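Long-range contacts in fucose-binding lectin (Kordia periserrulae, PDB 6HTN), which binds fucose, taken up here as methyl alpha-L-fucoside, in pockets lined by neighbouring blades of a beta-propeller assembled from several subunits: residues 10-15 with 30-35; 48-53 with 69-74; 61-66 with 82-87; 111-116 with 130-135. All coordinates share one frame; numbering follows the deposited sequence.

Contact 1. Residues 10-15 with 30-35. With MFU (methyl alpha-L-fucopyranoside), chain O.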
loop_
_atom_site.group_PDB
_atom_site.type_symbol
_atom_site.label_atom_id
_atom_site.label_comp_id
_atom_site.label_asym_id
_atom_site.label_seq_id
_atom_site.Cartn_x
_atom_site.Cartn_y
_atom_site.Cartn_z
ATOM N N SER A 10 -14.707 -31.803 18.769
ATOM C CA SER A 10 -16.098 -31.551 19.214
ATOM C C SER A 10 -16.879 -30.728 18.193
ATOM O O SER A 10 -18.065 -30.482 18.436
ATOM C CB SER A 10 -16.085 -30.884 20.565
ATOM O OG SER A 10 -15.786 -29.486 20.437
ATOM N N GLY A 11 -16.240 -30.275 17.095
ATOM C CA GLY A 11 -16.929 -29.445 16.101
ATOM C C GLY A 11 -16.927 -27.964 16.480
ATOM O O GLY A 11 -17.720 -27.194 15.899
ATOM N N GLN A 12 -16.105 -27.594 17.444
ATOM C CA GLN A 12 -15.946 -26.166 17.847
ATOM C C GLN A 12 -14.921 -25.518 16.888
ATOM O O GLN A 12 -13.798 -26.021 16.805
ATOM C CB GLN A 12 -15.476 -26.045 19.300
ATOM C CG GLN A 12 -15.104 -24.636 19.730
ATOM C CD GLN A 12 -16.273 -23.691 19.702
ATOM O OE1 GLN A 12 -17.284 -23.899 20.380
ATOM N NE2 GLN A 12 -16.194 -22.612 18.927
ATOM N N ILE A 13 -15.309 -24.381 16.335
ATOM C CA ILE A 13 -14.400 -23.561 15.470
ATOM C C ILE A 13 -13.397 -22.801 16.350
ATOM O O ILE A 13 -13.761 -22.266 17.412
ATOM C CB ILE A 13 -15.215 -22.626 14.582
ATOM C CG1 ILE A 13 -14.319 -21.956 13.522
ATOM C CG2 ILE A 13 -15.999 -21.592 15.363
ATOM C CD1 ILE A 13 -13.627 -22.955 12.599
ATOM N N HIS A 14 -12.171 -22.715 15.881
ATOM C CA HIS A 14 -11.093 -21.883 16.440
ATOM C C HIS A 14 -10.653 -20.918 15.346
ATOM O O HIS A 14 -10.400 -21.399 14.231
ATOM C CB HIS A 14 -9.931 -22.725 16.928
ATOM C CG HIS A 14 -10.366 -23.701 17.985
ATOM N ND1 HIS A 14 -10.207 -23.405 19.344
ATOM C CD2 HIS A 14 -11.004 -24.905 17.900
ATOM C CE1 HIS A 14 -10.709 -24.438 20.059
ATOM N NE2 HIS A 14 -11.217 -25.343 19.222
ATOM N N LEU A 15 -10.601 -19.628 15.659
ATOM C CA LEU A 15 -10.155 -18.599 14.671
ATOM C C LEU A 15 -8.890 -17.972 15.189
ATOM O O LEU A 15 -8.766 -17.686 16.412
ATOM C CB LEU A 15 -11.246 -17.529 14.511
ATOM C CG LEU A 15 -12.648 -17.984 14.135
ATOM C CD1 LEU A 15 -13.621 -16.788 14.132
ATOM C CD2 LEU A 15 -12.672 -18.648 12.768
ATOM N N ARG A 30 -5.316 -12.290 17.360
ATOM C CA ARG A 30 -6.631 -12.311 18.033
ATOM C C ARG A 30 -7.215 -13.708 17.900
ATOM O O ARG A 30 -7.139 -14.305 16.805
ATOM C CB ARG A 30 -7.579 -11.254 17.521
ATOM C CG ARG A 30 -7.086 -9.848 17.827
ATOM C CD ARG A 30 -7.212 -9.480 19.332
ATOM N NE ARG A 30 -8.599 -9.200 19.592
ATOM C CZ ARG A 30 -9.125 -9.067 20.853
ATOM N NH1 ARG A 30 -8.382 -9.293 21.900
ATOM N NH2 ARG A 30 -10.339 -8.627 20.989
ATOM N N CYS A 31 -7.732 -14.226 18.993
ATOM C CA CYS A 31 -8.147 -15.642 19.082
ATOM C C CYS A 31 -9.590 -15.793 19.455
ATOM O O CYS A 31 -10.075 -15.067 20.344
ATOM C CB CYS A 31 -7.325 -16.357 20.132
ATOM S SG CYS A 31 -5.557 -16.210 19.993
ATOM N N TRP A 32 -10.267 -16.756 18.828
ATOM C CA TRP A 32 -11.640 -17.147 19.209
ATOM C C TRP A 32 -11.613 -18.649 19.417
ATOM O O TRP A 32 -11.235 -19.372 18.460
ATOM C CB TRP A 32 -12.660 -16.769 18.166
ATOM C CG TRP A 32 -14.062 -17.229 18.421
ATOM C CD1 TRP A 32 -14.586 -18.480 18.221
ATOM C CD2 TRP A 32 -15.115 -16.413 18.946
ATOM N NE1 TRP A 32 -15.912 -18.484 18.561
ATOM C CE2 TRP A 32 -16.266 -17.225 19.015
ATOM C CE3 TRP A 32 -15.199 -15.080 19.355
ATOM C CZ2 TRP A 32 -17.482 -16.715 19.465
ATOM C CZ3 TRP A 32 -16.407 -14.573 19.790
ATOM C CH2 TRP A 32 -17.531 -15.400 19.856
ATOM N N ASP A 33 -12.011 -19.130 20.592
ATOM C CA ASP A 33 -12.050 -20.594 20.871
ATOM C C ASP A 33 -13.451 -21.053 21.250
ATOM O O ASP A 33 -13.696 -22.287 21.144
ATOM C CB ASP A 33 -11.103 -20.981 21.985
ATOM C CG ASP A 33 -9.651 -20.813 21.664
ATOM O OD1 ASP A 33 -9.276 -21.135 20.515
ATOM O OD2 ASP A 33 -8.910 -20.545 22.577
ATOM N N SER A 34 -14.357 -20.176 21.667
ATOM C CA SER A 34 -15.709 -20.610 22.102
ATOM C C SER A 34 -16.671 -19.447 22.099
ATOM O O SER A 34 -17.704 -19.527 21.440
ATOM C CB SER A 34 -15.690 -21.273 23.463
ATOM O OG SER A 34 -15.086 -20.430 24.418
ATOM N N ASN A 35 -16.373 -18.375 22.853
ATOM C CA ASN A 35 -17.398 -17.347 23.039
ATOM C C ASN A 35 -16.840 -15.936 23.149
ATOM O O ASN A 35 -17.651 -15.041 23.368
ATOM C CB ASN A 35 -18.182 -17.647 24.323
ATOM C CG ASN A 35 -17.332 -17.562 25.568
ATOM O OD1 ASN A 35 -16.088 -17.613 25.596
ATOM N ND2 ASN A 35 -18.033 -17.516 26.685
HETATM C C1 MFU O . -19.858 -14.914 15.479
HETATM C C2 MFU O . -18.963 -13.677 15.401
HETATM C C3 MFU O . -17.685 -13.944 16.092
HETATM C C4 MFU O . -16.916 -15.127 15.592
HETATM C C5 MFU O . -17.871 -16.346 15.787
HETATM C C6 MFU O . -17.212 -17.577 15.242
HETATM O O1 MFU O . -20.133 -15.058 16.861
HETATM O O2 MFU O . -19.698 -12.619 16.053
HETATM O O3 MFU O . -16.861 -12.727 16.048
HETATM O O4 MFU O . -16.654 -14.977 14.200
HETATM O O5 MFU O . -19.069 -16.055 15.099
HETATM C CM MFU O . -20.893 -16.301 17.119
HETATM O O HOH W 1 -18.121 -20.471 18.675
#
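L15 and W32 form an antiparallel hydrogen-bonded pair in the hairpin of strands 13-20 and 27-32; the axes of 13-15 and 30-32 approach to 5.3 Å at 174°. L15 N donates to W32 O at 2.9 Å, and W32 N returns the bond to L15 O. The H14 ring gives its ND1 proton to D33 OD1 at 2.7 Å, almost straight (172°); the oxygen lies in the ring plane but is met from above its own carboxylate plane. R16 shares OD1 in a salt bridge, and Y38 OH bonds OD2. The Q12 side chain reaches toward 30-35, CG lying 3.1 Å from D33 O. A bend at chi2 (64°) folds its amide back so that NE2 bonds a lone pair of I13 O at 2.9 Å. NE2 and W32 NE1 both donate to one water, which donates to S34 O. The water thus meets the indole in its plane at NE1, while one face rests on the S34 backbone and the opposite face carries the fucoside, C5 near the rim. Strand 3-7 flanks the hairpin through I13 and L15, with W6 stacked on H14. On the other side comes strand 37-39; W107 and Y119 of a second subunit pack on I13 and L15.

Contact 2. Residues 48-53 with 69-74. Unlike the reference sequence in segment 69-74: D74 (reference Asn).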
loop_
_atom_site.group_PDB
_atom_site.type_symbol
_atom_site.label_atom_id
_atom_site.label_comp_id
_atom_site.label_asym_id
_atom_site.label_seq_id
_atom_site.Cartn_x
_atom_site.Cartn_y
_atom_site.Cartn_z
ATOM N N ALA A 48 7.054 -6.019 12.354
ATOM C CA ALA A 48 6.954 -6.286 10.902
ATOM C C ALA A 48 6.584 -4.983 10.208
ATOM O O ALA A 48 6.286 -3.968 10.903
ATOM C CB ALA A 48 5.936 -7.365 10.653
ATOM N N ILE A 49 6.585 -4.989 8.892
ATOM C CA ILE A 49 6.233 -3.789 8.085
ATOM C C ILE A 49 5.135 -4.127 7.075
ATOM O O ILE A 49 4.804 -3.285 6.219
ATOM C CB ILE A 49 7.460 -3.201 7.383
ATOM C CG1 ILE A 49 8.053 -4.132 6.308
ATOM C CG2 ILE A 49 8.494 -2.786 8.421
ATOM C CD1 ILE A 49 9.199 -3.523 5.554
ATOM N N SER A 50 4.563 -5.316 7.170
ATOM C CA SER A 50 3.380 -5.702 6.383
ATOM C C SER A 50 2.383 -6.396 7.301
ATOM O O SER A 50 2.736 -6.741 8.419
ATOM C CB SER A 50 3.770 -6.587 5.221
ATOM O OG SER A 50 4.071 -7.900 5.711
ATOM N N GLY A 51 1.236 -6.674 6.705
ATOM C CA GLY A 51 0.319 -7.653 7.291
ATOM C C GLY A 51 0.910 -9.033 7.219
ATOM O O GLY A 51 2.030 -9.251 6.771
ATOM N N ALA A 52 0.142 -10.012 7.662
ATOM C CA ALA A 52 0.630 -11.386 7.767
ATOM C C ALA A 52 -0.329 -12.311 7.027
ATOM O O ALA A 52 -1.544 -12.103 7.045
ATOM C CB ALA A 52 0.768 -11.732 9.209
ATOM N N GLY A 53 0.227 -13.233 6.302
ATOM C CA GLY A 53 -0.532 -14.370 5.776
ATOM C C GLY A 53 -0.394 -15.521 6.749
ATOM O O GLY A 53 0.620 -15.594 7.453
ATOM N N TYR A 69 3.375 -15.500 8.024
ATOM C CA TYR A 69 4.380 -14.925 7.111
ATOM C C TYR A 69 4.143 -13.429 6.930
ATOM O O TYR A 69 3.028 -13.018 6.591
ATOM C CB TYR A 69 4.330 -15.656 5.750
ATOM C CG TYR A 69 4.569 -17.144 5.844
ATOM C CD1 TYR A 69 5.862 -17.641 5.875
ATOM C CD2 TYR A 69 3.508 -18.014 6.030
ATOM C CE1 TYR A 69 6.085 -19.006 6.034
ATOM C CE2 TYR A 69 3.715 -19.367 6.212
ATOM C CZ TYR A 69 5.008 -19.861 6.234
ATOM O OH TYR A 69 5.224 -21.197 6.479
ATOM N N ALA A 70 5.172 -12.638 7.166
ATOM C CA ALA A 70 5.105 -11.184 7.042
ATOM C C ALA A 70 6.409 -10.677 6.493
ATOM O O ALA A 70 7.348 -11.439 6.341
ATOM C CB ALA A 70 4.807 -10.540 8.389
ATOM N N ILE A 71 6.467 -9.398 6.183
ATOM C CA ILE A 71 7.738 -8.732 5.818
ATOM C C ILE A 71 8.353 -8.146 7.090
ATOM O O ILE A 71 7.691 -7.382 7.799
ATOM C CB ILE A 71 7.526 -7.676 4.735
ATOM C CG1 ILE A 71 6.750 -8.223 3.532
ATOM C CG2 ILE A 71 8.890 -7.113 4.339
ATOM C CD1 ILE A 71 7.286 -9.533 3.007
ATOM N N GLY A 72 9.590 -8.542 7.378
ATOM C CA GLY A 72 10.262 -8.004 8.571
ATOM C C GLY A 72 10.845 -6.620 8.317
ATOM O O GLY A 72 10.782 -6.106 7.215
ATOM N N THR A 73 11.485 -6.084 9.367
ATOM C CA THR A 73 11.975 -4.699 9.330
ATOM C C THR A 73 13.212 -4.595 8.455
ATOM O O THR A 73 13.616 -3.449 8.197
ATOM C CB THR A 73 12.199 -4.174 10.751
ATOM O OG1 THR A 73 13.242 -4.983 11.300
ATOM C CG2 THR A 73 10.939 -4.228 11.573
ATOM N N ASP A 74 13.758 -5.701 7.957
ATOM C CA ASP A 74 14.862 -5.682 6.959
ATOM C C ASP A 74 14.372 -5.911 5.516
ATOM O O ASP A 74 15.201 -6.093 4.610
ATOM C CB ASP A 74 15.898 -6.749 7.294
ATOM C CG ASP A 74 15.309 -8.166 7.314
ATOM O OD1 ASP A 74 14.038 -8.343 7.192
ATOM O OD2 ASP A 74 16.127 -9.113 7.544
#
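The Y69 ring is met obliquely by G53 O, 4.0 Å from CD2, while most of the ring leads away from 48-53. There it packs against I116, V118 and W137, and its OH hydrogen-bonds to E79. Y69 and G53 form an antiparallel hydrogen-bonded pair, G53 N to Y69 O and Y69 N to G53 O, each 2.8 Å; A52 CA adds a CA-H...O contact to Y69 O. Farther along, regular pairing stops and a side chain replaces the backbone as acceptor: S50 OG receives the proton of I71 N at 2.9 Å and gives its own to a lone pair of G51 O at 2.7 Å. With chi1 at 75°, OG sits between the S50 backbone N and carbonyl carbon, which brings it to I71 N. Beyond it I49 N bonds I71 O, nearly along the C=O axis. The two isoleucines cross obliquely, I49 CG1 lying 3.7 Å from I71 CG2, and A48 CB meets A70 CB at 4.1 Å. Three backbone bonds and one to the serine hydroxyl thus join the segments, and that hydroxyl, at once donor and acceptor, carries the hydrogen bonding across a break in regular strand pairing.

Contact 3. Residues 61-66 with 82-87. With MFU (methyl alpha-L-fucopyranoside), chain G.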
loop_
_atom_site.group_PDB
_atom_site.type_symbol
_atom_site.label_atom_id
_atom_site.label_comp_id
_atom_site.label_asym_id
_atom_site.label_seq_id
_atom_site.Cartn_x
_atom_site.Cartn_y
_atom_site.Cartn_z
ATOM N N SER A 61 -2.584 -36.271 16.142
ATOM C CA SER A 61 -2.905 -36.190 17.597
ATOM C C SER A 61 -3.907 -35.077 17.902
ATOM O O SER A 61 -4.233 -34.900 19.083
ATOM C CB SER A 61 -1.649 -36.023 18.409
ATOM O OG SER A 61 -1.194 -34.667 18.390
ATOM N N GLY A 62 -4.321 -34.279 16.904
ATOM C CA GLY A 62 -5.236 -33.147 17.150
ATOM C C GLY A 62 -4.497 -31.863 17.583
ATOM O O GLY A 62 -5.157 -30.977 18.057
ATOM N N GLN A 63 -3.192 -31.810 17.445
ATOM C CA GLN A 63 -2.399 -30.606 17.800
ATOM C C GLN A 63 -2.403 -29.656 16.599
ATOM O O GLN A 63 -2.020 -30.102 15.501
ATOM C CB GLN A 63 -0.979 -30.954 18.190
ATOM C CG GLN A 63 -0.082 -29.733 18.409
ATOM C CD GLN A 63 -0.529 -28.831 19.533
ATOM O OE1 GLN A 63 -0.713 -29.263 20.683
ATOM N NE2 GLN A 63 -0.754 -27.547 19.236
ATOM N N ILE A 64 -2.809 -28.421 16.822
ATOM C CA ILE A 64 -2.759 -27.375 15.749
ATOM C C ILE A 64 -1.334 -26.933 15.558
ATOM O O ILE A 64 -0.554 -26.713 16.531
ATOM C CB ILE A 64 -3.731 -26.239 16.053
ATOM C CG1 ILE A 64 -3.913 -25.309 14.850
ATOM C CG2 ILE A 64 -3.264 -25.431 17.252
ATOM C CD1 ILE A 64 -4.612 -25.971 13.682
ATOM N N HIS A 65 -0.955 -26.693 14.294
ATOM C CA HIS A 65 0.319 -26.080 13.911
ATOM C C HIS A 65 -0.043 -24.840 13.093
ATOM O O HIS A 65 -0.973 -24.945 12.255
ATOM C CB HIS A 65 1.170 -27.008 13.043
ATOM C CG HIS A 65 1.503 -28.277 13.758
ATOM N ND1 HIS A 65 2.770 -28.474 14.260
ATOM C CD2 HIS A 65 0.753 -29.367 14.035
ATOM C CE1 HIS A 65 2.776 -29.692 14.873
ATOM N NE2 HIS A 65 1.556 -30.227 14.776
ATOM N N ILE A 66 0.621 -23.727 13.368
ATOM C CA ILE A 66 0.291 -22.465 12.662
ATOM C C ILE A 66 1.582 -21.900 12.099
ATOM O O ILE A 66 2.641 -21.952 12.718
ATOM C CB ILE A 66 -0.389 -21.453 13.604
ATOM C CG1 ILE A 66 -1.593 -22.031 14.322
ATOM C CG2 ILE A 66 -0.734 -20.180 12.844
ATOM C CD1 ILE A 66 -2.178 -21.146 15.413
ATOM N N TRP A 82 4.155 -21.930 15.287
ATOM C CA TRP A 82 3.577 -22.532 16.510
ATOM C C TRP A 82 3.374 -24.012 16.242
ATOM O O TRP A 82 2.643 -24.362 15.298
ATOM C CB TRP A 82 2.274 -21.867 16.859
ATOM C CG TRP A 82 1.581 -22.428 18.072
ATOM C CD1 TRP A 82 0.749 -23.498 18.144
ATOM C CD2 TRP A 82 1.678 -21.879 19.398
ATOM N NE1 TRP A 82 0.327 -23.665 19.447
ATOM C CE2 TRP A 82 0.896 -22.701 20.225
ATOM C CE3 TRP A 82 2.400 -20.831 19.949
ATOM C CZ2 TRP A 82 0.741 -22.411 21.589
ATOM C CZ3 TRP A 82 2.247 -20.552 21.295
ATOM C CH2 TRP A 82 1.436 -21.350 22.098
ATOM N N ASP A 83 3.912 -24.875 17.111
ATOM C CA ASP A 83 3.720 -26.344 17.019
ATOM C C ASP A 83 3.073 -26.918 18.277
ATOM O O ASP A 83 2.510 -28.010 18.201
ATOM C CB ASP A 83 5.039 -27.071 16.751
ATOM C CG ASP A 83 5.662 -26.736 15.415
ATOM O OD1 ASP A 83 4.892 -26.711 14.410
ATOM O OD2 ASP A 83 6.887 -26.590 15.366
ATOM N N LYS A 84 3.151 -26.215 19.395
ATOM C CA LYS A 84 2.670 -26.814 20.662
ATOM C C LYS A 84 2.484 -25.732 21.709
ATOM O O LYS A 84 1.374 -25.645 22.214
ATOM C CB LYS A 84 3.654 -27.878 21.150
ATOM C CG LYS A 84 3.251 -28.563 22.462
ATOM C CD LYS A 84 2.631 -29.911 22.354
ATOM C CE LYS A 84 2.024 -30.342 23.684
ATOM N NZ LYS A 84 3.031 -30.874 24.632
ATOM N N ASP A 85 3.528 -24.973 21.993
ATOM C CA ASP A 85 3.483 -24.116 23.212
ATOM C C ASP A 85 4.318 -22.857 23.104
ATOM O O ASP A 85 4.354 -22.133 24.100
ATOM C CB ASP A 85 3.950 -24.933 24.422
ATOM C CG ASP A 85 5.310 -25.596 24.230
ATOM O OD1 ASP A 85 5.986 -25.365 23.178
ATOM O OD2 ASP A 85 5.672 -26.425 25.108
ATOM N N LYS A 86 4.895 -22.527 21.952
ATOM C CA LYS A 86 5.672 -21.279 21.855
ATOM C C LYS A 86 5.809 -20.876 20.383
ATOM O O LYS A 86 5.907 -21.754 19.508
ATOM C CB LYS A 86 7.062 -21.384 22.463
ATOM C CG LYS A 86 7.977 -22.416 21.854
ATOM C CD LYS A 86 9.221 -22.737 22.746
ATOM N N TRP A 87 5.919 -19.589 20.150
ATOM C CA TRP A 87 6.222 -19.080 18.802
ATOM C C TRP A 87 7.720 -19.030 18.599
ATOM O O TRP A 87 8.462 -18.546 19.481
ATOM C CB TRP A 87 5.602 -17.699 18.631
ATOM C CG TRP A 87 4.124 -17.764 18.528
ATOM C CD1 TRP A 87 3.214 -17.602 19.506
ATOM C CD2 TRP A 87 3.359 -18.039 17.334
ATOM N NE1 TRP A 87 1.950 -17.765 19.043
ATOM C CE2 TRP A 87 2.010 -18.022 17.682
ATOM C CE3 TRP A 87 3.710 -18.284 15.993
ATOM C CZ2 TRP A 87 0.983 -18.247 16.779
ATOM C CZ3 TRP A 87 2.698 -18.481 15.093
ATOM C CH2 TRP A 87 1.363 -18.455 15.447
HETATM C C1 MFU G . -3.530 -19.948 21.988
HETATM C C2 MFU G . -2.679 -18.783 21.477
HETATM C C3 MFU G . -1.407 -19.162 20.795
HETATM C C4 MFU G . -1.751 -20.045 19.606
HETATM C C5 MFU G . -2.548 -21.191 20.254
HETATM C C6 MFU G . -3.062 -22.151 19.135
HETATM O O1 MFU G . -2.634 -20.544 22.859
HETATM O O2 MFU G . -2.241 -17.991 22.642
HETATM O O3 MFU G . -0.637 -18.046 20.291
HETATM O O4 MFU G . -2.667 -19.387 18.699
HETATM O O5 MFU G . -3.798 -20.760 20.805
HETATM C CM MFU G . -3.269 -21.680 23.510
HETATM O O HOH W 2 -1.608 -25.350 20.950
#
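I66 and W82 mark the tight side of this contact, an antiparallel hydrogen-bonded pair in which I66 N reaches W82 O at 2.9 Å. Next to it, H65 ND1 binds D83 OD1 at 2.8 Å on the anti side of the carboxylate, 33° out of its plane; R67 shares that oxygen and Y88 takes OD2. Further along 82-87, the W87 ring turns its edge to I66, CH2 lying 3.8 Å from CG2. Both indoles serve the fucoside: C4 sits over the centre of the W82 ring, 3.7 Å above its plane, and W87 NE1 donates to O3 at 2.9 Å, with O3 in the ring plane. The backbone of K84 to K86 closes the opposite face of W82. Toward solvent the fit is looser. K84 CD passes Q63 OE1 at 3.8 Å, the two side chains crossing at about a right angle, and a water linking Q63 NE2 with W82 NE1 gives K84 O a long bond of 3.3 Å. Strand 53-58 flanks I64 and I66, whereas strand 13-20 approaches I66 and W87 through Y18.

Contact 4. Residues 111-116 with 130-135. With MFU (methyl alpha-L-fucopyranoside), chain H.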
loop_
_atom_site.group_PDB
_atom_site.type_symbol
_atom_site.label_atom_id
_atom_site.label_comp_id
_atom_site.label_asym_id
_atom_site.label_seq_id
_atom_site.Cartn_x
_atom_site.Cartn_y
_atom_site.Cartn_z
ATOM N N ASN A 111 1.378 -39.380 4.234
ATOM C CA ASN A 111 2.349 -39.767 5.280
ATOM C C ASN A 111 2.314 -38.791 6.452
ATOM O O ASN A 111 3.182 -38.948 7.350
ATOM C CB ASN A 111 3.774 -39.818 4.736
ATOM C CG ASN A 111 3.880 -40.824 3.603
ATOM O OD1 ASN A 111 3.207 -41.857 3.609
ATOM N ND2 ASN A 111 4.690 -40.527 2.607
ATOM N N GLY A 112 1.447 -37.770 6.419
ATOM C CA GLY A 112 1.408 -36.762 7.492
ATOM C C GLY A 112 2.494 -35.702 7.363
ATOM O O GLY A 112 2.758 -34.994 8.364
ATOM N N GLN A 113 3.141 -35.596 6.205
ATOM C CA GLN A 113 4.154 -34.539 5.945
ATOM C C GLN A 113 3.410 -33.289 5.470
ATOM O O GLN A 113 2.640 -33.372 4.506
ATOM C CB GLN A 113 5.180 -34.973 4.896
ATOM C CG GLN A 113 6.143 -33.883 4.456
ATOM C CD GLN A 113 6.984 -33.356 5.581
ATOM O OE1 GLN A 113 7.769 -34.084 6.170
ATOM N NE2 GLN A 113 6.895 -32.062 5.876
ATOM N N ILE A 114 3.655 -32.185 6.147
ATOM C CA ILE A 114 3.081 -30.877 5.702
ATOM C C ILE A 114 3.841 -30.388 4.479
ATOM O O ILE A 114 5.060 -30.500 4.381
ATOM C CB ILE A 114 3.108 -29.867 6.879
ATOM C CG1 ILE A 114 2.239 -28.647 6.556
ATOM C CG2 ILE A 114 4.508 -29.476 7.235
ATOM C CD1 ILE A 114 0.802 -28.914 6.421
ATOM N N HIS A 115 3.099 -29.748 3.591
ATOM C CA HIS A 115 3.607 -29.011 2.420
ATOM C C HIS A 115 3.081 -27.586 2.541
ATOM O O HIS A 115 1.863 -27.436 2.797
ATOM C CB HIS A 115 3.100 -29.649 1.134
ATOM C CG HIS A 115 3.544 -31.057 0.994
ATOM N ND1 HIS A 115 4.712 -31.387 0.370
ATOM C CD2 HIS A 115 3.016 -32.195 1.493
ATOM C CE1 HIS A 115 4.881 -32.722 0.444
ATOM N NE2 HIS A 115 3.878 -33.212 1.127
ATOM N N ILE A 116 3.975 -26.615 2.383
ATOM C CA ILE A 116 3.575 -25.192 2.460
ATOM C C ILE A 116 4.000 -24.474 1.205
ATOM O O ILE A 116 5.072 -24.759 0.668
ATOM C CB ILE A 116 4.207 -24.547 3.715
ATOM C CG1 ILE A 116 3.995 -25.369 4.987
ATOM C CG2 ILE A 116 3.701 -23.100 3.872
ATOM C CD1 ILE A 116 4.835 -24.894 6.128
ATOM N N TYR A 130 7.515 -19.806 -2.747
ATOM C CA TYR A 130 8.492 -20.516 -1.922
ATOM C C TYR A 130 7.820 -21.755 -1.369
ATOM O O TYR A 130 6.662 -21.722 -0.958
ATOM C CB TYR A 130 9.012 -19.587 -0.816
ATOM C CG TYR A 130 9.522 -18.290 -1.362
ATOM C CD1 TYR A 130 10.661 -18.257 -2.132
ATOM C CD2 TYR A 130 8.826 -17.109 -1.153
ATOM C CE1 TYR A 130 11.100 -17.069 -2.700
ATOM C CE2 TYR A 130 9.269 -15.917 -1.716
ATOM C CZ TYR A 130 10.395 -15.903 -2.507
ATOM O OH TYR A 130 10.886 -14.750 -3.061
ATOM N N CYS A 131 8.554 -22.872 -1.468
ATOM C CA CYS A 131 7.951 -24.202 -1.246
ATOM C C CYS A 131 8.670 -24.942 -0.130
ATOM O O CYS A 131 9.934 -24.961 -0.102
ATOM C CB CYS A 131 8.105 -25.084 -2.488
ATOM S SG CYS A 131 7.422 -24.334 -3.986
ATOM N N TRP A 132 7.881 -25.539 0.734
ATOM C CA TRP A 132 8.390 -26.458 1.788
ATOM C C TRP A 132 7.702 -27.796 1.613
ATOM O O TRP A 132 6.479 -27.892 1.638
ATOM C CB TRP A 132 8.114 -25.897 3.191
ATOM C CG TRP A 132 8.557 -26.833 4.289
ATOM C CD1 TRP A 132 7.799 -27.742 4.944
ATOM C CD2 TRP A 132 9.859 -26.862 4.871
ATOM N NE1 TRP A 132 8.538 -28.342 5.909
ATOM C CE2 TRP A 132 9.813 -27.854 5.874
ATOM C CE3 TRP A 132 11.036 -26.174 4.631
ATOM C CZ2 TRP A 132 10.931 -28.136 6.660
ATOM C CZ3 TRP A 132 12.141 -26.443 5.408
ATOM C CH2 TRP A 132 12.078 -27.416 6.412
ATOM N N ASP A 133 8.533 -28.862 1.486
ATOM C CA ASP A 133 7.989 -30.242 1.415
ATOM C C ASP A 133 8.656 -31.106 2.497
ATOM O O ASP A 133 8.422 -32.324 2.469
ATOM C CB ASP A 133 8.263 -30.843 0.050
ATOM C CG ASP A 133 7.591 -30.108 -1.122
ATOM O OD1 ASP A 133 6.398 -29.804 -1.026
ATOM O OD2 ASP A 133 8.261 -30.039 -2.197
ATOM N N GLY A 134 9.351 -30.490 3.435
ATOM C CA GLY A 134 9.906 -31.203 4.597
ATOM C C GLY A 134 11.404 -31.162 4.717
ATOM O O GLY A 134 11.893 -31.649 5.746
ATOM N N SER A 135 12.138 -30.570 3.780
ATOM C CA SER A 135 13.618 -30.544 3.843
ATOM C C SER A 135 14.150 -29.102 3.859
ATOM O O SER A 135 14.754 -28.684 4.867
ATOM C CB SER A 135 14.163 -31.385 2.699
ATOM O OG SER A 135 15.569 -31.293 2.618
HETATM C C1 MFU H . 9.687 -25.747 10.712
HETATM C C2 MFU H . 10.054 -24.434 10.021
HETATM C C3 MFU H . 9.953 -24.650 8.514
HETATM C C4 MFU H . 8.558 -25.064 8.167
HETATM C C5 MFU H . 8.257 -26.396 8.906
HETATM C C6 MFU H . 6.855 -26.873 8.614
HETATM O O1 MFU H . 10.739 -26.665 10.366
HETATM O O2 MFU H . 11.387 -24.101 10.419
HETATM O O3 MFU H . 10.369 -23.450 7.853
HETATM O O4 MFU H . 7.570 -24.131 8.587
HETATM O O5 MFU H . 8.369 -26.125 10.361
HETATM C CM MFU H . 10.389 -27.938 10.940
HETATM O O HOH W 3 8.281 -30.464 7.935
#
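The floor of a fucose pocket between two propeller blades is built here, where the hairpin of strands 114-121 and 127-132 presents I114, I116 and W132 to the sugar. The axes of 114-116 and 130-132 approach to 5.4 Å, antiparallel, and W132 N bonds I116 O at 2.9 Å. The fucoside lies on W132 with C4 over the ring centre; its methyl C6 comes 3.5 Å from NE1 and also touches I114 CG2. I114 CG2 reaches the sugar because chi1 (-167°) turns CG1 away from the backbone N. I116 CD1 meets C6 and O4 from beside the indole. R67, E79 and A91 complete the site from the preceding blade, and W137 from this one. Across the sheet, D133 holds H115: ND1 donates to OD1, ring and carboxylate planes turned 57° apart, while R117 and Y138 take further bonds to the carboxylate. The second face of W132 is backed by the main chain, G134 N standing 3.3 Å above the ring near its rim. At the indole edge a water accepts from NE1 and from Q113 NE2, which also donates to I114 O at 2.8 Å, straight at 176° and in the plane of both groups.

Contacts 1, 3 and 4 are the same arrangement in three successive four-stranded sheets: each joins second and third strands at a fucoside-bearing tryptophan, with a histidine-aspartate bond and a glutamine-bound water. All are partly buried. They differ in who completes the site: contact 1 meets the sugar together with a second subunit, whereas 3 and 4 share theirs with the preceding sheet of their own chain. Contact 2 is the more buried, lacks a charged pair and rests on backbone, serine and aliphatic contacts. It shares strand 64-71 with contact 3, but at the opposite end, and touches contact 4 where Y69 OH packs on I116 CG2.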